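Local coordinates for protein beta-fructofuranosidase (Bifidobacterium adolescentis, PDB 6NOB) that probably hydrolyses terminal beta-fructofuranosides such as sucrose, as a bacterial beta-fructofuranosidase of glycoside hydrolase family 32, at residues I533-K538 and E549-R554; A527-A532 and D579-E584; L19-C24 and L72-G77; N28-V33 and A43-I48. All blocks are in the same frame, centred on the assembly; numbering follows the deposited sequence. Where two conformers were deposited one is given.

Interaction 1 of 4, residues I533-K538 and E549-R554; sequences IMVLAK and ELLLQR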
loop_
_atom_site.group_PDB
_atom_site.type_symbol
_atom_site.label_atom_id
_atom_site.label_comp_id
_atom_site.label_asym_id
_atom_site.label_seq_id
_atom_site.Cartn_x
_atom_site.Cartn_y
_atom_site.Cartn_z
ATOM N N ILE A 533 -8.137 23.756 -18.374
ATOM C CA ILE A 533 -6.807 23.191 -18.173
ATOM C C ILE A 533 -6.269 23.664 -16.828
ATOM O O ILE A 533 -6.403 24.838 -16.469
ATOM C CB ILE A 533 -5.852 23.578 -19.323
ATOM C CG1 ILE A 533 -4.449 23.025 -19.070
ATOM C CG2 ILE A 533 -5.814 25.088 -19.518
ATOM C CD1 ILE A 533 -3.737 22.599 -20.334
ATOM N N MET A 534 -5.670 22.739 -16.080
ATOM C CA MET A 534 -5.045 23.038 -14.795
ATOM C C MET A 534 -3.631 22.473 -14.806
ATOM O O MET A 534 -3.447 21.252 -14.766
ATOM C CB MET A 534 -5.856 22.460 -13.633
ATOM C CG MET A 534 -7.106 23.257 -13.281
ATOM S SD MET A 534 -8.145 22.446 -12.045
ATOM C CE MET A 534 -7.110 22.568 -10.587
ATOM N N VAL A 535 -2.636 23.355 -14.870
ATOM C CA VAL A 535 -1.235 22.954 -14.770
ATOM C C VAL A 535 -0.926 22.720 -13.294
ATOM O O VAL A 535 -0.895 23.662 -12.500
ATOM C CB VAL A 535 -0.302 24.011 -15.370
ATOM C CG1 VAL A 535 1.154 23.620 -15.161
ATOM C CG2 VAL A 535 -0.606 24.214 -16.848
ATOM N N LEU A 536 -0.703 21.460 -12.922
ATOM C CA LEU A 536 -0.502 21.116 -11.520
ATOM C C LEU A 536 0.967 21.147 -11.113
ATOM O O LEU A 536 1.290 21.581 -10.002
ATOM C CB LEU A 536 -1.094 19.734 -11.230
ATOM C CG LEU A 536 -2.515 19.472 -11.737
ATOM C CD1 LEU A 536 -2.962 18.062 -11.376
ATOM C CD2 LEU A 536 -3.491 20.502 -11.184
ATOM N N ALA A 537 1.864 20.693 -11.986
ATOM C CA ALA A 537 3.280 20.647 -11.654
ATOM C C ALA A 537 4.094 20.470 -12.926
ATOM O O ALA A 537 3.599 19.978 -13.944
ATOM C CB ALA A 537 3.593 19.517 -10.668
ATOM N N LYS A 538 5.354 20.886 -12.845
ATOM C CA LYS A 538 6.327 20.691 -13.905
ATOM C C LYS A 538 7.577 20.067 -13.303
ATOM O O LYS A 538 7.809 20.134 -12.092
ATOM C CB LYS A 538 6.690 22.010 -14.605
ATOM C CG LYS A 538 5.628 22.536 -15.555
ATOM C CD LYS A 538 5.703 24.051 -15.686
ATOM C CE LYS A 538 5.205 24.512 -17.048
ATOM N NZ LYS A 538 4.660 25.901 -17.010
ATOM N N GLU A 549 5.325 17.687 -17.601
ATOM C CA GLU A 549 4.241 18.593 -17.249
ATOM C C GLU A 549 3.047 17.761 -16.815
ATOM O O GLU A 549 2.686 16.795 -17.494
ATOM C CB GLU A 549 3.872 19.499 -18.430
ATOM C CG GLU A 549 3.133 20.758 -18.028
ATOM C CD GLU A 549 2.780 21.638 -19.212
ATOM O OE1 GLU A 549 2.739 21.130 -20.353
ATOM O OE2 GLU A 549 2.544 22.844 -18.993
ATOM N N LEU A 550 2.449 18.128 -15.684
ATOM C CA LEU A 550 1.315 17.414 -15.112
ATOM C C LEU A 550 0.084 18.306 -15.186
ATOM O O LEU A 550 0.071 19.399 -14.609
ATOM C CB LEU A 550 1.599 17.006 -13.666
ATOM C CG LEU A 550 0.462 16.312 -12.913
ATOM C CD1 LEU A 550 0.115 14.998 -13.587
ATOM C CD2 LEU A 550 0.834 16.092 -11.452
ATOM N N LEU A 551 -0.947 17.839 -15.886
ATOM C CA LEU A 551 -2.150 18.626 -16.111
ATOM C C LEU A 551 -3.392 17.841 -15.723
ATOM O O LEU A 551 -3.432 16.612 -15.825
ATOM C CB LEU A 551 -2.296 19.045 -17.579
ATOM C CG LEU A 551 -1.053 19.439 -18.367
ATOM C CD1 LEU A 551 -1.402 19.570 -19.840
ATOM C CD2 LEU A 551 -0.487 20.738 -17.834
ATOM N N LEU A 552 -4.406 18.572 -15.272
ATOM C CA LEU A 552 -5.790 18.134 -15.365
ATOM C C LEU A 552 -6.441 18.945 -16.476
ATOM O O LEU A 552 -6.440 20.179 -16.427
ATOM C CB LEU A 552 -6.545 18.321 -14.051
ATOM C CG LEU A 552 -7.927 17.662 -14.065
ATOM C CD1 LEU A 552 -7.815 16.146 -13.922
ATOM C CD2 LEU A 552 -8.837 18.249 -13.000
ATOM N N GLN A 553 -6.975 18.260 -17.482
ATOM C CA GLN A 553 -7.476 18.935 -18.670
ATOM C C GLN A 553 -8.819 18.347 -19.064
ATOM O O GLN A 553 -8.984 17.125 -19.085
ATOM C CB GLN A 553 -6.481 18.809 -19.827
ATOM C CG GLN A 553 -6.964 19.402 -21.130
ATOM C CD GLN A 553 -5.844 19.560 -22.136
ATOM O OE1 GLN A 553 -5.799 20.537 -22.882
ATOM N NE2 GLN A 553 -4.926 18.598 -22.158
ATOM N N ARG A 554 -9.774 19.220 -19.369
ATOM C CA ARG A 554 -11.080 18.812 -19.864
ATOM C C ARG A 554 -11.230 19.271 -21.305
ATOM O O ARG A 554 -10.954 20.432 -21.624
ATOM C CB ARG A 554 -12.212 19.386 -19.010
ATOM C CG ARG A 554 -13.592 18.960 -19.487
ATOM C CD ARG A 554 -14.660 19.268 -18.457
ATOM N NE ARG A 554 -14.774 20.699 -18.207
ATOM C CZ ARG A 554 -15.488 21.228 -17.220
ATOM N NH1 ARG A 554 -16.154 20.441 -16.386
ATOM N NH2 ARG A 554 -15.532 22.544 -17.067
#
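Val535 and Leu551 lie side by side across two antiparallel strands, pointing the same way, with CG2 of Val535 3.6 Å from CD2 of Leu551. The other branch of the leucine is met by Ile533, whose chain crosses it obliquely and brings its CD1 to 3.9 Å from Leu551 CD1. CG1 of this isoleucine stands anti to the backbone N (chi1 178°), which carries the end methyl across to Leu551 and also against the side-chain amide of Gln553. Farther along the same face Lys538 and Glu549 run alongside each other, their CG atoms 3.9 Å apart, while Lys538 NZ stays 4.2 Å from Glu549 OE2, near enough for attraction but beyond a salt bridge.

A classic beta bulge interrupts the pairing, Leu536 and Ala537 both facing Leu550. Leu536 N bonds to Leu550 O at 2.8 Å. A second, weak bond runs from Ala537 N to Leu550 O at 3.4 Å. The side chain of Leu536 then lies over Leu550, whose CG is 4.1 Å from Leu536 CD1, and also packs on Leu561 and Leu616. Shortening Leu536 to an alanine would remove that branched end and would probably open a gap among Leu550, Leu561 and Leu616.

Met534 and Leu552, paired on the opposite face, rest on Val583 of the facing sheet, in the C-terminal beta-sandwich known from this family. The hairpin is thus two-sided in its chemistry: Met534, Ala537, Leu550 and Leu552 give a wholly apolar face to the sandwich interior, whereas the other mixes hydrocarbon with an amide and opposite charges.

Interaction 2 of 4, residues A527-A532 and D579-E584; sequences ADDADA and DVRQVE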
loop_
_atom_site.group_PDB
_atom_site.type_symbol
_atom_site.label_atom_id
_atom_site.label_comp_id
_atom_site.label_asym_id
_atom_site.label_seq_id
_atom_site.Cartn_x
_atom_site.Cartn_y
_atom_site.Cartn_z
ATOM N N ALA A 527 -18.091 26.445 -13.037
ATOM C CA ALA A 527 -19.489 26.815 -13.212
ATOM C C ALA A 527 -20.161 26.119 -14.388
ATOM O O ALA A 527 -21.381 26.250 -14.546
ATOM C CB ALA A 527 -19.613 28.333 -13.395
ATOM N N ASP A 528 -19.415 25.389 -15.209
ATOM C CA ASP A 528 -19.962 24.844 -16.445
ATOM C C ASP A 528 -19.138 23.629 -16.854
ATOM O O ASP A 528 -18.270 23.162 -16.108
ATOM C CB ASP A 528 -19.976 25.914 -17.540
ATOM C CG ASP A 528 -18.679 26.692 -17.601
ATOM O OD1 ASP A 528 -17.621 26.066 -17.832
ATOM O OD2 ASP A 528 -18.716 27.927 -17.413
ATOM N N ASP A 529 -19.409 23.120 -18.056
ATOM C CA ASP A 529 -18.723 21.954 -18.598
ATOM C C ASP A 529 -17.766 22.320 -19.726
ATOM O O ASP A 529 -17.439 21.468 -20.560
ATOM C CB ASP A 529 -19.744 20.924 -19.080
ATOM C CG ASP A 529 -19.227 19.507 -18.989
ATOM O OD1 ASP A 529 -18.974 19.047 -17.855
ATOM O OD2 ASP A 529 -19.070 18.859 -20.045
ATOM N N ALA A 530 -17.306 23.568 -19.764
ATOM C CA ALA A 530 -16.478 24.046 -20.859
ATOM C C ALA A 530 -15.060 23.486 -20.755
ATOM O O ALA A 530 -14.636 22.967 -19.718
ATOM C CB ALA A 530 -16.444 25.572 -20.874
ATOM N N ASP A 531 -14.324 23.601 -21.861
ATOM C CA ASP A 531 -12.933 23.170 -21.892
ATOM C C ASP A 531 -12.117 23.941 -20.864
ATOM O O ASP A 531 -12.290 25.150 -20.689
ATOM C CB ASP A 531 -12.345 23.376 -23.288
ATOM C CG ASP A 531 -12.781 22.308 -24.271
ATOM O OD1 ASP A 531 -13.608 21.454 -23.893
ATOM O OD2 ASP A 531 -12.302 22.328 -25.425
ATOM N N ALA A 532 -11.221 23.234 -20.178
ATOM C CA ALA A 532 -10.426 23.845 -19.125
ATOM C C ALA A 532 -9.119 23.084 -18.971
ATOM O O ALA A 532 -9.002 21.922 -19.369
ATOM C CB ALA A 532 -11.185 23.876 -17.794
ATOM N N ASP A 579 -19.621 16.018 -16.255
ATOM C CA ASP A 579 -20.089 17.169 -15.485
ATOM C C ASP A 579 -19.267 17.366 -14.208
ATOM O O ASP A 579 -19.791 17.398 -13.092
ATOM C CB ASP A 579 -21.582 17.032 -15.169
ATOM C CG ASP A 579 -22.440 17.008 -16.419
ATOM O OD1 ASP A 579 -22.376 17.981 -17.202
ATOM O OD2 ASP A 579 -23.174 16.016 -16.618
ATOM N N VAL A 580 -17.954 17.503 -14.394
ATOM C CA VAL A 580 -17.075 17.841 -13.282
ATOM C C VAL A 580 -17.265 19.310 -12.930
ATOM O O VAL A 580 -17.183 20.189 -13.798
ATOM C CB VAL A 580 -15.611 17.541 -13.638
ATOM C CG1 VAL A 580 -14.692 17.981 -12.511
ATOM C CG2 VAL A 580 -15.425 16.058 -13.938
ATOM N N ARG A 581 -17.530 19.584 -11.654
ATOM C CA ARG A 581 -17.741 20.959 -11.216
ATOM C C ARG A 581 -16.812 21.324 -10.065
ATOM O O ARG A 581 -16.456 22.495 -9.898
ATOM C CB ARG A 581 -19.199 21.176 -10.809
ATOM C CG ARG A 581 -20.187 21.022 -11.950
ATOM C CD ARG A 581 -19.956 22.064 -13.033
ATOM N NE ARG A 581 -20.895 21.900 -14.138
ATOM C CZ ARG A 581 -20.684 21.114 -15.190
ATOM N NH1 ARG A 581 -21.597 21.023 -16.146
ATOM N NH2 ARG A 581 -19.558 20.420 -15.289
ATOM N N GLN A 582 -16.419 20.338 -9.264
ATOM C CA GLN A 582 -15.467 20.547 -8.180
ATOM C C GLN A 582 -14.211 19.734 -8.449
ATOM O O GLN A 582 -14.290 18.530 -8.714
ATOM C CB GLN A 582 -16.059 20.160 -6.823
ATOM C CG GLN A 582 -15.129 20.471 -5.659
ATOM C CD GLN A 582 -15.742 20.170 -4.307
ATOM O OE1 GLN A 582 -16.745 19.460 -4.206
ATOM N NE2 GLN A 582 -15.140 20.710 -3.254
ATOM N N VAL A 583 -13.059 20.394 -8.379
ATOM C CA VAL A 583 -11.759 19.747 -8.508
ATOM C C VAL A 583 -10.977 20.016 -7.231
ATOM O O VAL A 583 -10.707 21.177 -6.894
ATOM C CB VAL A 583 -10.986 20.248 -9.737
ATOM C CG1 VAL A 583 -9.598 19.627 -9.767
ATOM C CG2 VAL A 583 -11.747 19.927 -11.013
ATOM N N GLU A 584 -10.623 18.951 -6.517
ATOM C CA GLU A 584 -9.825 19.040 -5.304
ATOM C C GLU A 584 -8.495 18.341 -5.547
ATOM O O GLU A 584 -8.470 17.170 -5.936
ATOM C CB GLU A 584 -10.563 18.418 -4.114
ATOM C CG GLU A 584 -10.018 18.844 -2.769
ATOM C CD GLU A 584 -10.876 18.391 -1.601
ATOM O OE1 GLU A 584 -11.154 17.178 -1.488
ATOM O OE2 GLU A 584 -11.274 19.253 -0.791
HETATM O O HOH W 1 -19.162 16.229 -19.286
HETATM O O HOH W 2 -16.991 17.685 -16.866
#
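The guanidinium of Arg581 has the backbone of Asp528 and Asp529 over one face: Asp528 O sits 3.0 Å above the plane and Asp529 N a little higher, both offset toward the rim. At the edge, in the plane, lies Asp529 OD1, bound by Arg581 NH2 at 3.0 Å in a nearly straight salt bridge (167°) that uses the anti lone pair of the oxygen. The carboxylate itself is turned 46° against the guanidinium. A second N-H of the same nitrogen is spent on Val580 O, 2.8 Å from Arg581 NH2, which it reaches from above the carbonyl plane. A bend at chi2 (-63°) folds the arginine back toward the preceding loop residues, where one nitrogen can serve both Asp529 and Val580.

The site lies where loops meet at one end of the C-terminal beta-sandwich, and Asp528 shapes it with an Asx turn: its OD1 accepts from Ala530 N, while OD2 accepts from the backbone N of Lys623.

Asp579 joins the salt-bridge network through a weak bond from Arg581 NH1. Its OD1 is 3.6 Å from Asp529 OD1, a like-charged approach that the shared arginine would be expected to ease. Two waters complete the junction. One donates to Asp529 OD1 and accepts from Val580 N; the other donates to Asp529 OD2 and accepts from Asp579 N. Val580 O is also bound by Arg554, which holds Ala530 O as well.

Interaction 3 of 4, residues L19-C24 and L72-G77; sequences LFAERC and LVVRFG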
loop_
_atom_site.group_PDB
_atom_site.type_symbol
_atom_site.label_atom_id
_atom_site.label_comp_id
_atom_site.label_asym_id
_atom_site.label_seq_id
_atom_site.Cartn_x
_atom_site.Cartn_y
_atom_site.Cartn_z
ATOM N N LEU A 19 20.126 -4.589 13.589
ATOM C CA LEU A 19 20.882 -4.448 12.352
ATOM C C LEU A 19 20.467 -5.538 11.377
ATOM O O LEU A 19 20.445 -6.719 11.735
ATOM C CB LEU A 19 22.392 -4.524 12.613
ATOM C CG LEU A 19 22.965 -3.567 13.659
ATOM C CD1 LEU A 19 24.448 -3.825 13.854
ATOM C CD2 LEU A 19 22.720 -2.117 13.266
ATOM N N PHE A 20 20.143 -5.139 10.149
ATOM C CA PHE A 20 19.812 -6.072 9.073
ATOM C C PHE A 20 21.026 -6.146 8.152
ATOM O O PHE A 20 21.269 -5.244 7.348
ATOM C CB PHE A 20 18.552 -5.626 8.339
ATOM C CG PHE A 20 17.313 -5.674 9.191
ATOM C CD1 PHE A 20 17.034 -4.658 10.092
ATOM C CD2 PHE A 20 16.435 -6.742 9.102
ATOM C CE1 PHE A 20 15.900 -4.703 10.884
ATOM C CE2 PHE A 20 15.298 -6.793 9.891
ATOM C CZ PHE A 20 15.033 -5.773 10.784
ATOM N N ALA A 21 21.791 -7.226 8.282
ATOM C CA ALA A 21 23.104 -7.341 7.666
ATOM C C ALA A 21 23.102 -8.371 6.544
ATOM O O ALA A 21 22.394 -9.382 6.598
ATOM C CB ALA A 21 24.160 -7.720 8.708
ATOM N N GLU A 22 23.919 -8.103 5.529
ATOM C CA GLU A 22 24.102 -8.988 4.389
ATOM C C GLU A 22 25.539 -9.483 4.388
ATOM O O GLU A 22 26.471 -8.684 4.527
ATOM C CB GLU A 22 23.788 -8.262 3.076
ATOM C CG GLU A 22 23.660 -9.165 1.861
ATOM C CD GLU A 22 23.106 -8.430 0.655
ATOM O OE1 GLU A 22 22.623 -7.288 0.820
ATOM O OE2 GLU A 22 23.158 -8.989 -0.460
ATOM N N ARG A 23 25.717 -10.795 4.243
ATOM C CA ARG A 23 27.060 -11.351 4.155
ATOM C C ARG A 23 27.753 -10.838 2.899
ATOM O O ARG A 23 27.209 -10.924 1.795
ATOM C CB ARG A 23 27.005 -12.879 4.143
ATOM C CG ARG A 23 28.373 -13.537 4.135
ATOM C CD ARG A 23 28.269 -15.052 4.071
ATOM N NE ARG A 23 27.599 -15.618 5.239
ATOM C CZ ARG A 23 28.204 -15.884 6.392
ATOM N NH1 ARG A 23 29.498 -15.630 6.540
ATOM N NH2 ARG A 23 27.518 -16.401 7.401
ATOM N N CYS A 24 28.957 -10.292 3.074
ATOM C CA CYS A 24 29.735 -9.732 1.978
ATOM C C CYS A 24 31.006 -10.505 1.673
ATOM O O CYS A 24 31.475 -10.477 0.533
ATOM C CB CYS A 24 30.104 -8.272 2.281
ATOM S SG CYS A 24 30.435 -7.253 0.827
ATOM N N LEU A 72 30.497 -8.437 6.672
ATOM C CA LEU A 72 29.103 -8.195 6.338
ATOM C C LEU A 72 28.910 -6.706 6.097
ATOM O O LEU A 72 29.816 -5.898 6.308
ATOM C CB LEU A 72 28.166 -8.708 7.438
ATOM C CG LEU A 72 28.398 -8.236 8.876
ATOM C CD1 LEU A 72 27.731 -6.896 9.151
ATOM C CD2 LEU A 72 27.906 -9.287 9.857
ATOM N N VAL A 73 27.707 -6.349 5.656
ATOM C CA VAL A 73 27.340 -4.963 5.400
ATOM C C VAL A 73 25.901 -4.761 5.860
ATOM O O VAL A 73 25.032 -5.598 5.590
ATOM C CB VAL A 73 27.514 -4.592 3.912
ATOM C CG1 VAL A 73 26.790 -5.592 3.017
ATOM C CG2 VAL A 73 27.025 -3.181 3.645
ATOM N N VAL A 74 25.655 -3.669 6.572
ATOM C CA VAL A 74 24.337 -3.378 7.121
ATOM C C VAL A 74 23.578 -2.493 6.142
ATOM O O VAL A 74 24.127 -1.515 5.622
ATOM C CB VAL A 74 24.454 -2.708 8.500
ATOM C CG1 VAL A 74 23.079 -2.377 9.054
ATOM C CG2 VAL A 74 25.216 -3.609 9.463
ATOM N N ARG A 75 22.317 -2.843 5.881
ATOM C CA ARG A 75 21.460 -2.067 4.996
ATOM C C ARG A 75 20.372 -1.296 5.723
ATOM O O ARG A 75 19.784 -0.386 5.133
ATOM C CB ARG A 75 20.794 -2.984 3.958
ATOM C CG ARG A 75 21.766 -3.814 3.145
ATOM C CD ARG A 75 22.702 -2.934 2.337
ATOM N NE ARG A 75 23.589 -3.725 1.493
ATOM C CZ ARG A 75 24.659 -3.237 0.875
ATOM N NH1 ARG A 75 24.980 -1.956 1.004
ATOM N NH2 ARG A 75 25.409 -4.034 0.127
ATOM N N PHE A 76 20.103 -1.628 6.983
ATOM C CA PHE A 76 18.954 -1.105 7.705
ATOM C C PHE A 76 19.189 -1.344 9.187
ATOM O O PHE A 76 19.656 -2.418 9.577
ATOM C CB PHE A 76 17.664 -1.790 7.237
ATOM C CG PHE A 76 16.411 -1.000 7.499
ATOM C CD1 PHE A 76 16.026 0.019 6.643
ATOM C CD2 PHE A 76 15.598 -1.304 8.582
ATOM C CE1 PHE A 76 14.864 0.739 6.874
ATOM C CE2 PHE A 76 14.435 -0.591 8.817
ATOM C CZ PHE A 76 14.067 0.432 7.962
ATOM N N GLY A 77 18.877 -0.345 10.006
ATOM C CA GLY A 77 19.099 -0.468 11.434
ATOM C C GLY A 77 18.305 0.548 12.219
ATOM O O GLY A 77 17.853 1.564 11.681
#
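The packing of Phe20 against Phe76 is part of an antiparallel strand pairing, 16-23 with 72-80, at the middle of a four-stranded sheet in the small N-terminal domain. The edge of Phe76 is directed toward the face of Phe20 in an offset edge-to-face pair, ring centres 6.0 Å apart and planes at 70°. Phe20 CG lies anti to the carbonyl carbon (chi1 -66°) and Phe76 CG anti to the backbone N, torsions that leave the side chains side by side, Phe76 CD2 3.9 Å from Phe20 CD1. Phe20 N bonds to Phe76 O at 2.8 Å, an oxygen also at the Phe20 ring edge.

Phe20 also stacks with His54, and Phe76 meets Tyr92 edge to face. If an alanine stood in place of Phe20, the Phe76 edge and the His54 ring would probably both lose their aromatic partner.

Two such sheets face each other as a beta-sandwich. On its interior side Ala21 CB touches Leu72 CD1 at 3.7 Å, and Leu19 and Leu72 rest on Val31 of the other sheet.

On the Phe20 side, Glu22 OE1 makes a long salt bridge of 3.8 Å to Arg75 NE, at the guanidinium edge, although the carboxylate and guanidinium planes stand 73° apart. Arg75 NH1 is bonded to Asn96.

Interaction 4 of 4, residues N28-V33 and A43-I48; sequences NAVVTV and AHTMPI
Val31 and His44 form the hydrogen-bonded pair at the centre of this contact, and backbone bonds carry most of it. His44 N reaches Val31 O at 2.8 Å, and Val31 N returns a bond to His44 O at 2.9 Å. Beyond the pair, Met46 N binds Ala29 O with an N-H...O angle of 164°. A water then spans the next step, accepting from Ala29 N and donating to Met46 O.

Carbon-to-carbon contacts are small. Thr32 turns its methyl toward the neighbouring strand, CG2 being 3.8 Å from Ala43 CB. Near the start of the pairing Ala29 CB meets Met46 CB at 3.9 Å.

Two methyls lie against oxygens instead. Val30, with CG1 anti to the backbone N (chi1 -170°), sets that methyl only 3.1 Å from His44 O, a tight approach, and Thr45 CG2 lies 3.9 Å from Asn28 OD1.

Packing on the second sheet involves His44, which rests on Phe55, and Met46, which rests on Ala21 and Leu72. Val30, Thr32, Ala43 and Thr45 carry their side chains on the other face. The arrangement is a beta hairpin of strands 30-34 and 40-45, the latter an outermost strand of its sheet, in the N-terminal beta-sandwich.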
loop_
_atom_site.group_PDB
_atom_site.type_symbol
_atom_site.label_atom_id
_atom_site.label_comp_id
_atom_site.label_asym_id
_atom_site.label_seq_id
_atom_site.Cartn_x
_atom_site.Cartn_y
_atom_site.Cartn_z
ATOM N N ASN A 28 34.168 -15.501 8.472
ATOM C CA ASN A 28 33.368 -15.056 9.606
ATOM C C ASN A 28 32.779 -13.673 9.351
ATOM O O ASN A 28 33.499 -12.733 9.000
ATOM C CB ASN A 28 34.218 -15.037 10.875
ATOM C CG ASN A 28 34.033 -16.281 11.719
ATOM O OD1 ASN A 28 32.975 -16.906 11.698
ATOM N ND2 ASN A 28 35.066 -16.648 12.467
ATOM N N ALA A 29 31.467 -13.553 9.535
ATOM C CA ALA A 29 30.762 -12.278 9.478
ATOM C C ALA A 29 30.347 -11.906 10.896
ATOM O O ALA A 29 29.526 -12.600 11.507
ATOM C CB ALA A 29 29.549 -12.360 8.553
ATOM N N VAL A 30 30.920 -10.821 11.418
ATOM C CA VAL A 30 30.812 -10.481 12.831
ATOM C C VAL A 30 30.334 -9.045 12.997
ATOM O O VAL A 30 30.653 -8.160 12.196
ATOM C CB VAL A 30 32.162 -10.683 13.562
ATOM C CG1 VAL A 30 31.987 -10.576 15.068
ATOM C CG2 VAL A 30 32.768 -12.025 13.201
ATOM N N VAL A 31 29.554 -8.825 14.053
ATOM C CA VAL A 31 29.221 -7.498 14.551
ATOM C C VAL A 31 29.628 -7.435 16.015
ATOM O O VAL A 31 29.341 -8.356 16.787
ATOM C CB VAL A 31 27.722 -7.172 14.397
ATOM C CG1 VAL A 31 27.472 -5.707 14.717
ATOM C CG2 VAL A 31 27.244 -7.515 12.998
ATOM N N THR A 32 30.300 -6.353 16.396
ATOM C CA THR A 32 30.710 -6.161 17.776
ATOM C C THR A 32 30.324 -4.766 18.242
ATOM O O THR A 32 30.129 -3.848 17.441
ATOM C CB THR A 32 32.218 -6.376 17.958
ATOM O OG1 THR A 32 32.934 -5.629 16.967
ATOM C CG2 THR A 32 32.562 -7.852 17.828
ATOM N N VAL A 33 30.195 -4.629 19.560
ATOM C CA VAL A 33 29.906 -3.358 20.213
ATOM C C VAL A 33 30.932 -3.153 21.316
ATOM O O VAL A 33 31.267 -4.094 22.045
ATOM C CB VAL A 33 28.472 -3.313 20.788
ATOM C CG1 VAL A 33 28.092 -1.887 21.163
ATOM C CG2 VAL A 33 27.472 -3.887 19.792
ATOM N N ALA A 43 29.544 -9.362 21.065
ATOM C CA ALA A 43 30.116 -9.938 19.853
ATOM C C ALA A 43 29.124 -10.944 19.294
ATOM O O ALA A 43 28.788 -11.925 19.965
ATOM C CB ALA A 43 31.466 -10.604 20.129
ATOM N N HIS A 44 28.653 -10.699 18.075
ATOM C CA HIS A 44 27.682 -11.558 17.417
ATOM C C HIS A 44 28.236 -12.046 16.086
ATOM O O HIS A 44 28.958 -11.325 15.395
ATOM C CB HIS A 44 26.354 -10.826 17.189
ATOM C CG HIS A 44 25.626 -10.491 18.453
ATOM N ND1 HIS A 44 24.350 -10.938 18.717
ATOM C CD2 HIS A 44 25.997 -9.755 19.527
ATOM C CE1 HIS A 44 23.965 -10.492 19.899
ATOM N NE2 HIS A 44 24.947 -9.773 20.413
ATOM N N THR A 45 27.891 -13.278 15.733
ATOM C CA THR A 45 28.323 -13.880 14.481
ATOM C C THR A 45 27.102 -14.276 13.666
ATOM O O THR A 45 26.169 -14.889 14.197
ATOM C CB THR A 45 29.211 -15.101 14.731
ATOM O OG1 THR A 45 30.375 -14.702 15.465
ATOM C CG2 THR A 45 29.638 -15.727 13.411
ATOM N N MET A 46 27.104 -13.911 12.391
ATOM C CA MET A 46 26.059 -14.367 11.490
ATOM C C MET A 46 26.137 -15.886 11.366
ATOM O O MET A 46 27.235 -16.429 11.184
ATOM C CB MET A 46 26.207 -13.713 10.117
ATOM C CG MET A 46 25.100 -14.059 9.135
ATOM S SD MET A 46 25.203 -13.115 7.599
ATOM C CE MET A 46 24.883 -11.456 8.193
ATOM N N PRO A 47 25.018 -16.601 11.493
ATOM C CA PRO A 47 25.055 -18.061 11.332
ATOM C C PRO A 47 25.635 -18.453 9.981
ATOM O O PRO A 47 25.416 -17.779 8.972
ATOM C CB PRO A 47 23.582 -18.466 11.457
ATOM C CG PRO A 47 22.969 -17.380 12.275
ATOM C CD PRO A 47 23.681 -16.119 11.877
ATOM N N ILE A 48 26.382 -19.562 9.976
ATOM C CA ILE A 48 27.181 -19.935 8.810
ATOM C C ILE A 48 26.313 -20.051 7.565
ATOM O O ILE A 48 26.675 -19.556 6.491
ATOM C CB ILE A 48 27.942 -21.246 9.078
ATOM C CG1 ILE A 48 28.524 -21.255 10.490
ATOM C CG2 ILE A 48 29.036 -21.442 8.040
ATOM C CD1 ILE A 48 28.945 -22.639 10.957
HETATM O O HOH W 3 29.693 -16.133 9.642
#

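Overall arrangement
From the N terminus, strand 16-23 leads into the hairpin of interaction 4, and only later does 72-77 return to close interaction 3. Interaction 4 is therefore nested within the loop closed by interaction 3. The two belong to facing sheets of the N-terminal sandwich and touch. Nearly 450 residues follow, including the five-bladed beta-propeller characteristic of family 32, before the C-terminal sandwich repeats the pattern: interaction 2 closes a long loop around the hairpin of interaction 1, and Arg554 joins them by reaching Ala530 and Val580. The nested pairs stand in series, the centres of interactions 2 and 4 lying about 63 Å apart.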